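Local coordinates for PbSGBP-B lipoprotein (Prevotella bryantii B14, PDB 6D2Y) that probably binds polysaccharide at the bacterial surface, as a glycan-binding lipoprotein of a polysaccharide utilization locus, and carries a magnesium ion, at residues M195-I201 / F214-N219; S312-L318 / W392-P398. One frame throughout, in Å; residues are numbered along the deposited sequence.

Contact 1. Residues M195-I201 / F214-N219; sequences MPQHEDI and FQYMDN
His198 and Tyr216 join segments 195-201 and 214-219 by one direct backbone hydrogen bond, His198 N to Tyr216 O at 2.9 Å and 171°, the carbonyl lying inside the type II turn Gln215 to Asp218. With its CG anti to the backbone N (chi1 -176°), the Tyr216 ring turns one face to Met195, whose SE lies 4.2 Å from the ring centroid. The phenol OH reaches Ala143 O. Gln197 CG presses between Tyr216 CD2 and Met217 CG, 3.3 Å from the latter. Ile201 CD1 meets the edge of the Phe214 ring, 4.1 Å from Phe214 CD1, and Gln215 CG lies against Glu199 O. The Asn219 side chain crosses that of His198 at about a right angle, with amide and ring planes 17° apart. Waters bridge the segments: one accepts from Glu199 N and Tyr216 N and donates to Pro196 O, another spans Ile201 N and Phe214 O, and a third sits in plane at the His198 ring edge, 2.6 Å from His198 NE2, and donates to Met217 O. The Met-aromatic contact and the bridging waters lie at the open end of the hairpin 200-205/208-215 in the IPT/TIG domain, an E-set beta fold, where the chain passes on to the glycan-binding domain.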
HETATM    1  N   MSE A 195     -18.720  -1.617  11.845  1.00 62.57           N
HETATM    2  CA  MSE A 195     -17.293  -1.573  12.137  1.00 62.12           C
HETATM    3  C   MSE A 195     -16.912  -0.116  12.387  1.00 60.68           C
HETATM    4  O   MSE A 195     -17.297   0.767  11.619  1.00 54.49           O
HETATM    5  CB  MSE A 195     -16.447  -2.183  11.009  1.00 56.29           C
HETATM    6  CG  MSE A 195     -14.975  -1.788  11.083  1.00 54.81           C
HETATM    7 SE   MSE A 195     -13.896  -2.248   9.521  0.54 55.63          SE
HETATM    8  CE  MSE A 195     -13.501  -4.101   9.913  1.00 57.75           C
ATOM      9  N   PRO A 196     -16.192   0.128  13.482  1.00 62.77           N
ATOM     10  CA  PRO A 196     -15.831   1.505  13.840  1.00 62.72           C
ATOM     11  C   PRO A 196     -15.045   2.197  12.740  1.00 59.51           C
ATOM     12  O   PRO A 196     -14.146   1.617  12.127  1.00 62.30           O
ATOM     13  CB  PRO A 196     -14.987   1.328  15.106  1.00 65.32           C
ATOM     14  CG  PRO A 196     -15.461   0.042  15.688  1.00 63.63           C
ATOM     15  CD  PRO A 196     -15.804  -0.838  14.522  1.00 63.97           C
ATOM     16  N   GLN A 197     -15.388   3.457  12.506  1.00 61.98           N
ATOM     17  CA  GLN A 197     -14.770   4.259  11.465  1.00 60.82           C
ATOM     18  C   GLN A 197     -13.662   5.123  12.054  1.00 57.67           C
ATOM     19  O   GLN A 197     -13.678   5.457  13.243  1.00 63.39           O
ATOM     20  CB  GLN A 197     -15.819   5.141  10.792  1.00 57.88           C
ATOM     21  CG  GLN A 197     -16.740   4.370   9.880  1.00 60.96           C
ATOM     22  CD  GLN A 197     -17.977   5.155   9.507  1.00 63.28           C
ATOM     23  OE1 GLN A 197     -17.916   6.365   9.301  1.00 61.51           O
ATOM     24  NE2 GLN A 197     -19.105   4.462   9.390  1.00 60.06           N
ATOM     25  N   HIS A 198     -12.688   5.470  11.207  1.00 55.60           N
ATOM     26  CA  HIS A 198     -11.615   6.395  11.572  1.00 58.04           C
ATOM     27  C   HIS A 198     -10.866   5.930  12.821  1.00 60.95           C
ATOM     28  O   HIS A 198     -10.507   6.729  13.692  1.00 66.17           O
ATOM     29  CB  HIS A 198     -12.158   7.812  11.765  1.00 57.74           C
ATOM     30  CG  HIS A 198     -13.228   8.189  10.789  1.00 59.89           C
ATOM     31  ND1 HIS A 198     -14.562   8.251  11.134  1.00 62.34           N
ATOM     32  CD2 HIS A 198     -13.163   8.522   9.478  1.00 58.87           C
ATOM     33  CE1 HIS A 198     -15.271   8.608  10.078  1.00 60.58           C
ATOM     34  NE2 HIS A 198     -14.446   8.778   9.060  1.00 57.76           N
ATOM     35  N   GLU A 199     -10.630   4.625  12.915  1.00 55.21           N
ATOM     36  CA  GLU A 199      -9.911   4.046  14.037  1.00 59.01           C
ATOM     37  C   GLU A 199      -8.860   3.074  13.519  1.00 63.72           C
ATOM     38  O   GLU A 199      -8.931   2.592  12.384  1.00 65.94           O
ATOM     39  CB  GLU A 199     -10.861   3.338  15.011  1.00 65.82           C
ATOM     40  CG  GLU A 199     -11.848   4.273  15.692  1.00 78.97           C
ATOM     41  CD  GLU A 199     -11.775   4.194  17.203  1.00 95.67           C
ATOM     42  OE1 GLU A 199     -12.612   3.486  17.803  1.00100.78           O
ATOM     43  OE2 GLU A 199     -10.879   4.838  17.788  1.00100.20           O
ATOM     44  N   ASP A 200      -7.878   2.794  14.370  1.00 63.30           N
ATOM     45  CA  ASP A 200      -6.766   1.945  13.973  1.00 63.76           C
ATOM     46  C   ASP A 200      -7.222   0.501  13.798  1.00 59.63           C
ATOM     47  O   ASP A 200      -8.038  -0.012  14.567  1.00 53.15           O
ATOM     48  CB  ASP A 200      -5.643   2.026  15.007  1.00 73.43           C
ATOM     49  CG  ASP A 200      -5.245   3.457  15.323  1.00 82.16           C
ATOM     50  OD1 ASP A 200      -5.868   4.067  16.218  1.00 85.14           O
ATOM     51  OD2 ASP A 200      -4.315   3.975  14.669  1.00 84.91           O
ATOM     52  N   ILE A 201      -6.688  -0.150  12.768  1.00 57.95           N
ATOM     53  CA  ILE A 201      -6.994  -1.539  12.452  1.00 58.16           C
ATOM     54  C   ILE A 201      -5.750  -2.370  12.716  1.00 62.19           C
ATOM     55  O   ILE A 201      -4.669  -2.067  12.196  1.00 65.84           O
ATOM     56  CB  ILE A 201      -7.462  -1.691  10.996  1.00 54.82           C
ATOM     57  CG1 ILE A 201      -8.743  -0.889  10.779  1.00 53.52           C
ATOM     58  CG2 ILE A 201      -7.682  -3.155  10.655  1.00 50.95           C
ATOM     59  CD1 ILE A 201      -9.221  -0.905   9.364  1.00 56.02           C
ATOM     60  N   PHE A 214      -4.094   1.969   7.267  1.00 53.26           N
ATOM     61  CA  PHE A 214      -5.338   2.559   6.799  1.00 50.01           C
ATOM     62  C   PHE A 214      -6.386   2.438   7.892  1.00 55.52           C
ATOM     63  O   PHE A 214      -6.248   1.647   8.829  1.00 56.40           O
ATOM     64  CB  PHE A 214      -5.828   1.894   5.507  1.00 49.37           C
ATOM     65  CG  PHE A 214      -5.722   0.391   5.511  1.00 56.38           C
ATOM     66  CD1 PHE A 214      -6.566  -0.381   6.294  1.00 54.40           C
ATOM     67  CD2 PHE A 214      -4.776  -0.250   4.727  1.00 59.97           C
ATOM     68  CE1 PHE A 214      -6.467  -1.760   6.296  1.00 49.32           C
ATOM     69  CE2 PHE A 214      -4.672  -1.628   4.725  1.00 54.02           C
ATOM     70  CZ  PHE A 214      -5.519  -2.383   5.511  1.00 50.45           C
ATOM     71  N   GLN A 215      -7.441   3.234   7.752  1.00 55.28           N
ATOM     72  CA  GLN A 215      -8.583   3.191   8.650  1.00 52.51           C
ATOM     73  C   GLN A 215      -9.847   2.994   7.826  1.00 50.29           C
ATOM     74  O   GLN A 215      -9.870   3.239   6.618  1.00 52.39           O
ATOM     75  CB  GLN A 215      -8.691   4.471   9.494  1.00 54.12           C
ATOM     76  CG  GLN A 215      -7.504   4.710  10.414  1.00 58.57           C
ATOM     77  CD  GLN A 215      -7.644   5.981  11.231  1.00 61.70           C
ATOM     78  OE1 GLN A 215      -8.375   6.899  10.856  1.00 66.99           O
ATOM     79  NE2 GLN A 215      -6.945   6.039  12.357  1.00 64.11           N
ATOM     80  N   TYR A 216     -10.904   2.542   8.494  1.00 50.49           N
ATOM     81  CA  TYR A 216     -12.188   2.367   7.826  1.00 53.25           C
ATOM     82  C   TYR A 216     -12.832   3.728   7.582  1.00 51.82           C
ATOM     83  O   TYR A 216     -12.916   4.544   8.502  1.00 52.00           O
ATOM     84  CB  TYR A 216     -13.105   1.497   8.682  1.00 54.94           C
ATOM     85  CG  TYR A 216     -14.420   1.187   8.018  1.00 50.68           C
ATOM     86  CD1 TYR A 216     -14.469   0.809   6.683  1.00 45.71           C
ATOM     87  CD2 TYR A 216     -15.616   1.302   8.713  1.00 58.69           C
ATOM     88  CE1 TYR A 216     -15.669   0.527   6.065  1.00 51.08           C
ATOM     89  CE2 TYR A 216     -16.824   1.026   8.100  1.00 59.87           C
ATOM     90  CZ  TYR A 216     -16.843   0.642   6.775  1.00 59.02           C
ATOM     91  OH  TYR A 216     -18.039   0.364   6.154  1.00 65.25           O
HETATM   92  N   MSE A 217     -13.302   3.969   6.354  1.00 51.42           N
HETATM   93  CA  MSE A 217     -13.800   5.294   5.945  1.00 54.37           C
HETATM   94  C   MSE A 217     -12.723   6.351   6.150  1.00 51.73           C
HETATM   95  O   MSE A 217     -13.026   7.439   6.621  1.00 53.05           O
HETATM   96  CB  MSE A 217     -15.044   5.717   6.739  1.00 60.44           C
HETATM   97  CG  MSE A 217     -16.286   4.806   6.641  1.00 74.45           C
HETATM   98 SE   MSE A 217     -17.349   4.730   4.990  0.77 80.29          SE
HETATM   99  CE  MSE A 217     -17.162   2.915   4.309  1.00 79.76           C
ATOM    100  N   ASP A 218     -11.480   6.031   5.799  1.00 48.53           N
ATOM    101  CA  ASP A 218     -10.351   6.895   6.128  1.00 46.91           C
ATOM    102  C   ASP A 218     -10.511   8.278   5.506  1.00 47.44           C
ATOM    103  O   ASP A 218     -10.729   8.407   4.298  1.00 43.67           O
ATOM    104  CB  ASP A 218      -9.051   6.249   5.650  1.00 48.63           C
ATOM    105  CG  ASP A 218      -7.857   6.645   6.488  1.00 54.87           C
ATOM    106  OD1 ASP A 218      -7.935   7.667   7.202  1.00 54.61           O
ATOM    107  OD2 ASP A 218      -6.838   5.924   6.433  1.00 53.97           O
ATOM    108  N   ASN A 219     -10.403   9.319   6.341  1.00 50.64           N
ATOM    109  CA  ASN A 219     -10.453  10.696   5.860  1.00 49.56           C
ATOM    110  C   ASN A 219      -9.264  11.517   6.349  1.00 58.69           C
ATOM    111  O   ASN A 219      -9.307  12.750   6.298  1.00 61.46           O
ATOM    112  CB  ASN A 219     -11.768  11.373   6.264  1.00 48.20           C
ATOM    113  CG  ASN A 219     -11.996  11.374   7.766  1.00 60.59           C
ATOM    114  OD1 ASN A 219     -11.111  11.019   8.544  1.00 62.17           O
ATOM    115  ND2 ASN A 219     -13.191  11.780   8.180  1.00 66.07           N
TER
HETATM  116  O   HOH W   1     -11.594   2.290  11.452  1.00 51.56           O
HETATM  117  O   HOH W   2     -15.007   8.882   6.541  1.00 54.82           O
HETATM  118  O   HOH W   3      -4.517   1.360  11.373  1.00 60.87           O

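Contact 2. Residues S312-L318 / W392-P398; sequences SLKFEML and WVTVTIP
Glu316 leaves strand 312-318 on the same face as Thr394 of its antiparallel neighbour 393-398, the two axes 163° apart, and its side chain reaches across the pair. CB lies 3.9 Å from Trp392 CE3. CG comes next to Thr394 OG1, and a bend at chi2 (75°) turns the carboxylate back along the threonine. OE2 ends 2.5 Å from Thr394 OG1, a short bond in which the hydroxyl donates to the anti lone pair of the carboxylate, while Glu141 N bonds the same OG1. OE1 points to a second set of partners, a salt bridge with Arg455 and a hydrogen bond from Asn453. Lys314 runs extended beside Thr396 on this face, its CE 3.1 Å from Thr396 OG1, and carries NZ on to Glu141 and Pro213 O.

The other face is apolar. Phe315 lies alongside Val395, which sets CB over one face of the ring, 3.9 Å from its centroid, in a CH-pi contact, while CG2 of the same valine touches Met317 SE. Leu313 and Ile397 extend this face onto strand 330-335. Between the two faces runs the backbone ladder of the hydrogen-bonded pairs Leu313-Ile397, Phe315-Val395 and Met317-Val393; Val395 N to Phe315 O is nearly straight, 2.8 Å at 178°.

At the end of the ladder the Trp392 indole turns back over Leu318. Leu318 CB sits over the ring centre and CD1 over the five-membered ring, 3.6 Å from its centroid. Trp392 NE1 donates to Thr252 O, and the side chain comes about 4 Å from that of the magnesium ligand Asp452. The chemistry is therefore two-sided: apolar residues face the interior of the sandwich, whereas the buried Glu316 carboxylate, met by a hydroxyl, an amide and a guanidinium group, is probably kept ionised.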
ATOM      1  N   SER A 312       1.722   8.897   1.617  1.00 56.43           N
ATOM      2  CA  SER A 312       1.241   8.381   0.346  1.00 59.91           C
ATOM      3  C   SER A 312      -0.030   9.108  -0.059  1.00 59.39           C
ATOM      4  O   SER A 312      -0.832   9.512   0.787  1.00 61.25           O
ATOM      5  CB  SER A 312       0.964   6.870   0.416  1.00 58.42           C
ATOM      6  OG  SER A 312       2.143   6.143   0.711  1.00 63.74           O
ATOM      7  N   LEU A 313      -0.204   9.268  -1.368  1.00 52.75           N
ATOM      8  CA  LEU A 313      -1.456   9.755  -1.929  1.00 47.56           C
ATOM      9  C   LEU A 313      -2.399   8.576  -2.132  1.00 55.08           C
ATOM     10  O   LEU A 313      -2.007   7.549  -2.699  1.00 57.17           O
ATOM     11  CB  LEU A 313      -1.210  10.478  -3.254  1.00 43.92           C
ATOM     12  CG  LEU A 313      -2.426  11.072  -3.966  1.00 43.06           C
ATOM     13  CD1 LEU A 313      -2.783  12.445  -3.407  1.00 37.99           C
ATOM     14  CD2 LEU A 313      -2.170  11.146  -5.462  1.00 46.03           C
ATOM     15  N   LYS A 314      -3.636   8.717  -1.655  1.00 55.40           N
ATOM     16  CA  LYS A 314      -4.636   7.664  -1.749  1.00 52.10           C
ATOM     17  C   LYS A 314      -5.934   8.235  -2.294  1.00 50.06           C
ATOM     18  O   LYS A 314      -6.230   9.421  -2.123  1.00 54.51           O
ATOM     19  CB  LYS A 314      -4.904   7.005  -0.387  1.00 52.26           C
ATOM     20  CG  LYS A 314      -3.968   5.865  -0.031  1.00 57.17           C
ATOM     21  CD  LYS A 314      -4.427   5.189   1.251  1.00 58.09           C
ATOM     22  CE  LYS A 314      -3.491   4.071   1.661  1.00 56.93           C
ATOM     23  NZ  LYS A 314      -3.846   3.524   2.998  1.00 58.65           N
ATOM     24  N   PHE A 315      -6.708   7.371  -2.948  1.00 49.06           N
ATOM     25  CA  PHE A 315      -8.021   7.718  -3.474  1.00 42.49           C
ATOM     26  C   PHE A 315      -8.745   6.431  -3.839  1.00 43.56           C
ATOM     27  O   PHE A 315      -8.119   5.393  -4.070  1.00 47.94           O
ATOM     28  CB  PHE A 315      -7.925   8.651  -4.692  1.00 38.81           C
ATOM     29  CG  PHE A 315      -7.206   8.053  -5.874  1.00 46.29           C
ATOM     30  CD1 PHE A 315      -5.834   8.196  -6.013  1.00 49.49           C
ATOM     31  CD2 PHE A 315      -7.907   7.365  -6.856  1.00 47.66           C
ATOM     32  CE1 PHE A 315      -5.172   7.655  -7.104  1.00 46.52           C
ATOM     33  CE2 PHE A 315      -7.250   6.821  -7.945  1.00 44.65           C
ATOM     34  CZ  PHE A 315      -5.881   6.968  -8.070  1.00 51.12           C
ATOM     35  N   GLU A 316     -10.071   6.512  -3.885  1.00 44.54           N
ATOM     36  CA  GLU A 316     -10.900   5.419  -4.367  1.00 46.87           C
ATOM     37  C   GLU A 316     -11.257   5.658  -5.829  1.00 43.89           C
ATOM     38  O   GLU A 316     -11.461   6.796  -6.259  1.00 45.43           O
ATOM     39  CB  GLU A 316     -12.172   5.274  -3.529  1.00 50.13           C
ATOM     40  CG  GLU A 316     -12.010   4.398  -2.293  1.00 41.56           C
ATOM     41  CD  GLU A 316     -11.245   5.090  -1.179  1.00 47.23           C
ATOM     42  OE1 GLU A 316     -11.523   6.276  -0.914  1.00 47.60           O
ATOM     43  OE2 GLU A 316     -10.369   4.449  -0.562  1.00 52.69           O
HETATM   44  N   MSE A 317     -11.328   4.571  -6.591  1.00 40.49           N
HETATM   45  CA  MSE A 317     -11.437   4.663  -8.043  1.00 44.59           C
HETATM   46  C   MSE A 317     -12.383   3.614  -8.622  1.00 50.05           C
HETATM   47  O   MSE A 317     -12.371   2.452  -8.212  1.00 45.55           O
HETATM   48  CB  MSE A 317     -10.043   4.527  -8.665  1.00 43.60           C
HETATM   49  CG  MSE A 317      -9.963   4.555 -10.187  1.00 43.74           C
HETATM   50 SE   MSE A 317      -8.116   4.174 -10.683  0.80 57.64          SE
HETATM   51  CE  MSE A 317      -8.108   4.598 -12.565  1.00 57.72           C
ATOM     52  N   LEU A 318     -13.210   4.037  -9.577  1.00 51.05           N
ATOM     53  CA  LEU A 318     -14.133   3.149 -10.268  1.00 44.61           C
ATOM     54  C   LEU A 318     -13.891   3.257 -11.763  1.00 41.18           C
ATOM     55  O   LEU A 318     -13.893   4.361 -12.319  1.00 47.97           O
ATOM     56  CB  LEU A 318     -15.594   3.494  -9.943  1.00 44.46           C
ATOM     57  CG  LEU A 318     -16.657   2.399 -10.113  1.00 45.14           C
ATOM     58  CD1 LEU A 318     -17.974   2.843  -9.510  1.00 47.88           C
ATOM     59  CD2 LEU A 318     -16.871   2.007 -11.568  1.00 49.75           C
ATOM     60  N   TRP A 392     -15.597   0.074  -6.439  1.00 49.10           N
ATOM     61  CA  TRP A 392     -14.646   1.069  -5.973  1.00 46.44           C
ATOM     62  C   TRP A 392     -13.473   0.372  -5.296  1.00 47.71           C
ATOM     63  O   TRP A 392     -13.668  -0.485  -4.428  1.00 48.60           O
ATOM     64  CB  TRP A 392     -15.317   2.040  -5.003  1.00 45.38           C
ATOM     65  CG  TRP A 392     -16.301   2.971  -5.646  1.00 44.38           C
ATOM     66  CD1 TRP A 392     -17.648   2.782  -5.777  1.00 47.79           C
ATOM     67  CD2 TRP A 392     -16.017   4.244  -6.239  1.00 41.21           C
ATOM     68  NE1 TRP A 392     -18.218   3.858  -6.413  1.00 47.43           N
ATOM     69  CE2 TRP A 392     -17.237   4.768  -6.710  1.00 44.84           C
ATOM     70  CE3 TRP A 392     -14.849   4.991  -6.417  1.00 40.65           C
ATOM     71  CZ2 TRP A 392     -17.324   6.007  -7.347  1.00 41.37           C
ATOM     72  CZ3 TRP A 392     -14.935   6.219  -7.052  1.00 41.91           C
ATOM     73  CH2 TRP A 392     -16.164   6.712  -7.509  1.00 41.83           C
ATOM     74  N   VAL A 393     -12.257   0.733  -5.700  1.00 48.79           N
ATOM     75  CA  VAL A 393     -11.038   0.188  -5.121  1.00 45.62           C
ATOM     76  C   VAL A 393     -10.155   1.345  -4.672  1.00 44.86           C
ATOM     77  O   VAL A 393     -10.175   2.432  -5.257  1.00 41.54           O
ATOM     78  CB  VAL A 393     -10.280  -0.724  -6.112  1.00 46.71           C
ATOM     79  CG1 VAL A 393     -11.126  -1.943  -6.472  1.00 40.45           C
ATOM     80  CG2 VAL A 393      -9.890   0.050  -7.363  1.00 49.01           C
ATOM     81  N   THR A 394      -9.382   1.107  -3.614  1.00 47.03           N
ATOM     82  CA  THR A 394      -8.473   2.110  -3.075  1.00 50.11           C
ATOM     83  C   THR A 394      -7.106   1.986  -3.734  1.00 49.96           C
ATOM     84  O   THR A 394      -6.512   0.904  -3.749  1.00 49.13           O
ATOM     85  CB  THR A 394      -8.344   1.970  -1.558  1.00 53.17           C
ATOM     86  OG1 THR A 394      -9.647   2.043  -0.958  1.00 48.77           O
ATOM     87  CG2 THR A 394      -7.446   3.066  -0.988  1.00 55.53           C
ATOM     88  N   VAL A 395      -6.614   3.098  -4.273  1.00 53.76           N
ATOM     89  CA  VAL A 395      -5.320   3.157  -4.941  1.00 53.62           C
ATOM     90  C   VAL A 395      -4.352   3.914  -4.042  1.00 52.14           C
ATOM     91  O   VAL A 395      -4.675   4.999  -3.544  1.00 56.09           O
ATOM     92  CB  VAL A 395      -5.437   3.828  -6.320  1.00 50.37           C
ATOM     93  CG1 VAL A 395      -4.062   4.036  -6.935  1.00 41.65           C
ATOM     94  CG2 VAL A 395      -6.322   2.996  -7.235  1.00 49.24           C
ATOM     95  N   THR A 396      -3.168   3.343  -3.837  1.00 51.57           N
ATOM     96  CA  THR A 396      -2.138   3.940  -2.998  1.00 50.25           C
ATOM     97  C   THR A 396      -0.924   4.256  -3.858  1.00 56.23           C
ATOM     98  O   THR A 396      -0.361   3.361  -4.497  1.00 63.32           O
ATOM     99  CB  THR A 396      -1.741   3.011  -1.849  1.00 55.66           C
ATOM    100  OG1 THR A 396      -2.904   2.665  -1.087  1.00 54.61           O
ATOM    101  CG2 THR A 396      -0.727   3.698  -0.941  1.00 51.27           C
ATOM    102  N   ILE A 397      -0.523   5.522  -3.871  1.00 57.21           N
ATOM    103  CA  ILE A 397       0.666   5.951  -4.600  1.00 59.74           C
ATOM    104  C   ILE A 397       1.556   6.739  -3.648  1.00 60.04           C
ATOM    105  O   ILE A 397       1.265   7.906  -3.349  1.00 59.25           O
ATOM    106  CB  ILE A 397       0.295   6.782  -5.838  1.00 59.82           C
ATOM    107  CG1 ILE A 397      -0.550   5.944  -6.798  1.00 54.17           C
ATOM    108  CG2 ILE A 397       1.549   7.291  -6.528  1.00 63.51           C
ATOM    109  CD1 ILE A 397      -0.616   6.499  -8.192  1.00 56.68           C
ATOM    110  N   PRO A 398       2.640   6.149  -3.148  1.00 61.08           N
ATOM    111  CA  PRO A 398       3.489   6.865  -2.189  1.00 65.86           C
ATOM    112  C   PRO A 398       4.145   8.080  -2.823  1.00 65.51           C
ATOM    113  O   PRO A 398       4.584   8.043  -3.975  1.00 62.44           O
ATOM    114  CB  PRO A 398       4.527   5.815  -1.778  1.00 71.71           C
ATOM    115  CG  PRO A 398       4.530   4.822  -2.891  1.00 67.81           C
ATOM    116  CD  PRO A 398       3.130   4.788  -3.421  1.00 62.23           C
TER

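From the N terminus the chain first builds a beta region (strands 39-45 to 121-129), then enters the IPT/TIG region, where contact 1 closes a short loop of 12 intervening residues, the hairpin 200-205/208-215. It then crosses into the glycan-binding domain, and contact 2 closes a far longer excursion, 73 residues between 318 and 392, that includes strands 330-335 and 372-374. The two loops lie in series, neither nested nor crossed. Their centres are 15 Å apart, yet they touch: Phe214 CB packs 3.6 Å from Lys314 NZ. Glu141 also links them: its backbone bonds the Met217 backbone and the Thr394 hydroxyl, and its carboxylate pairs with Lys314, so the two domains meet at this junction.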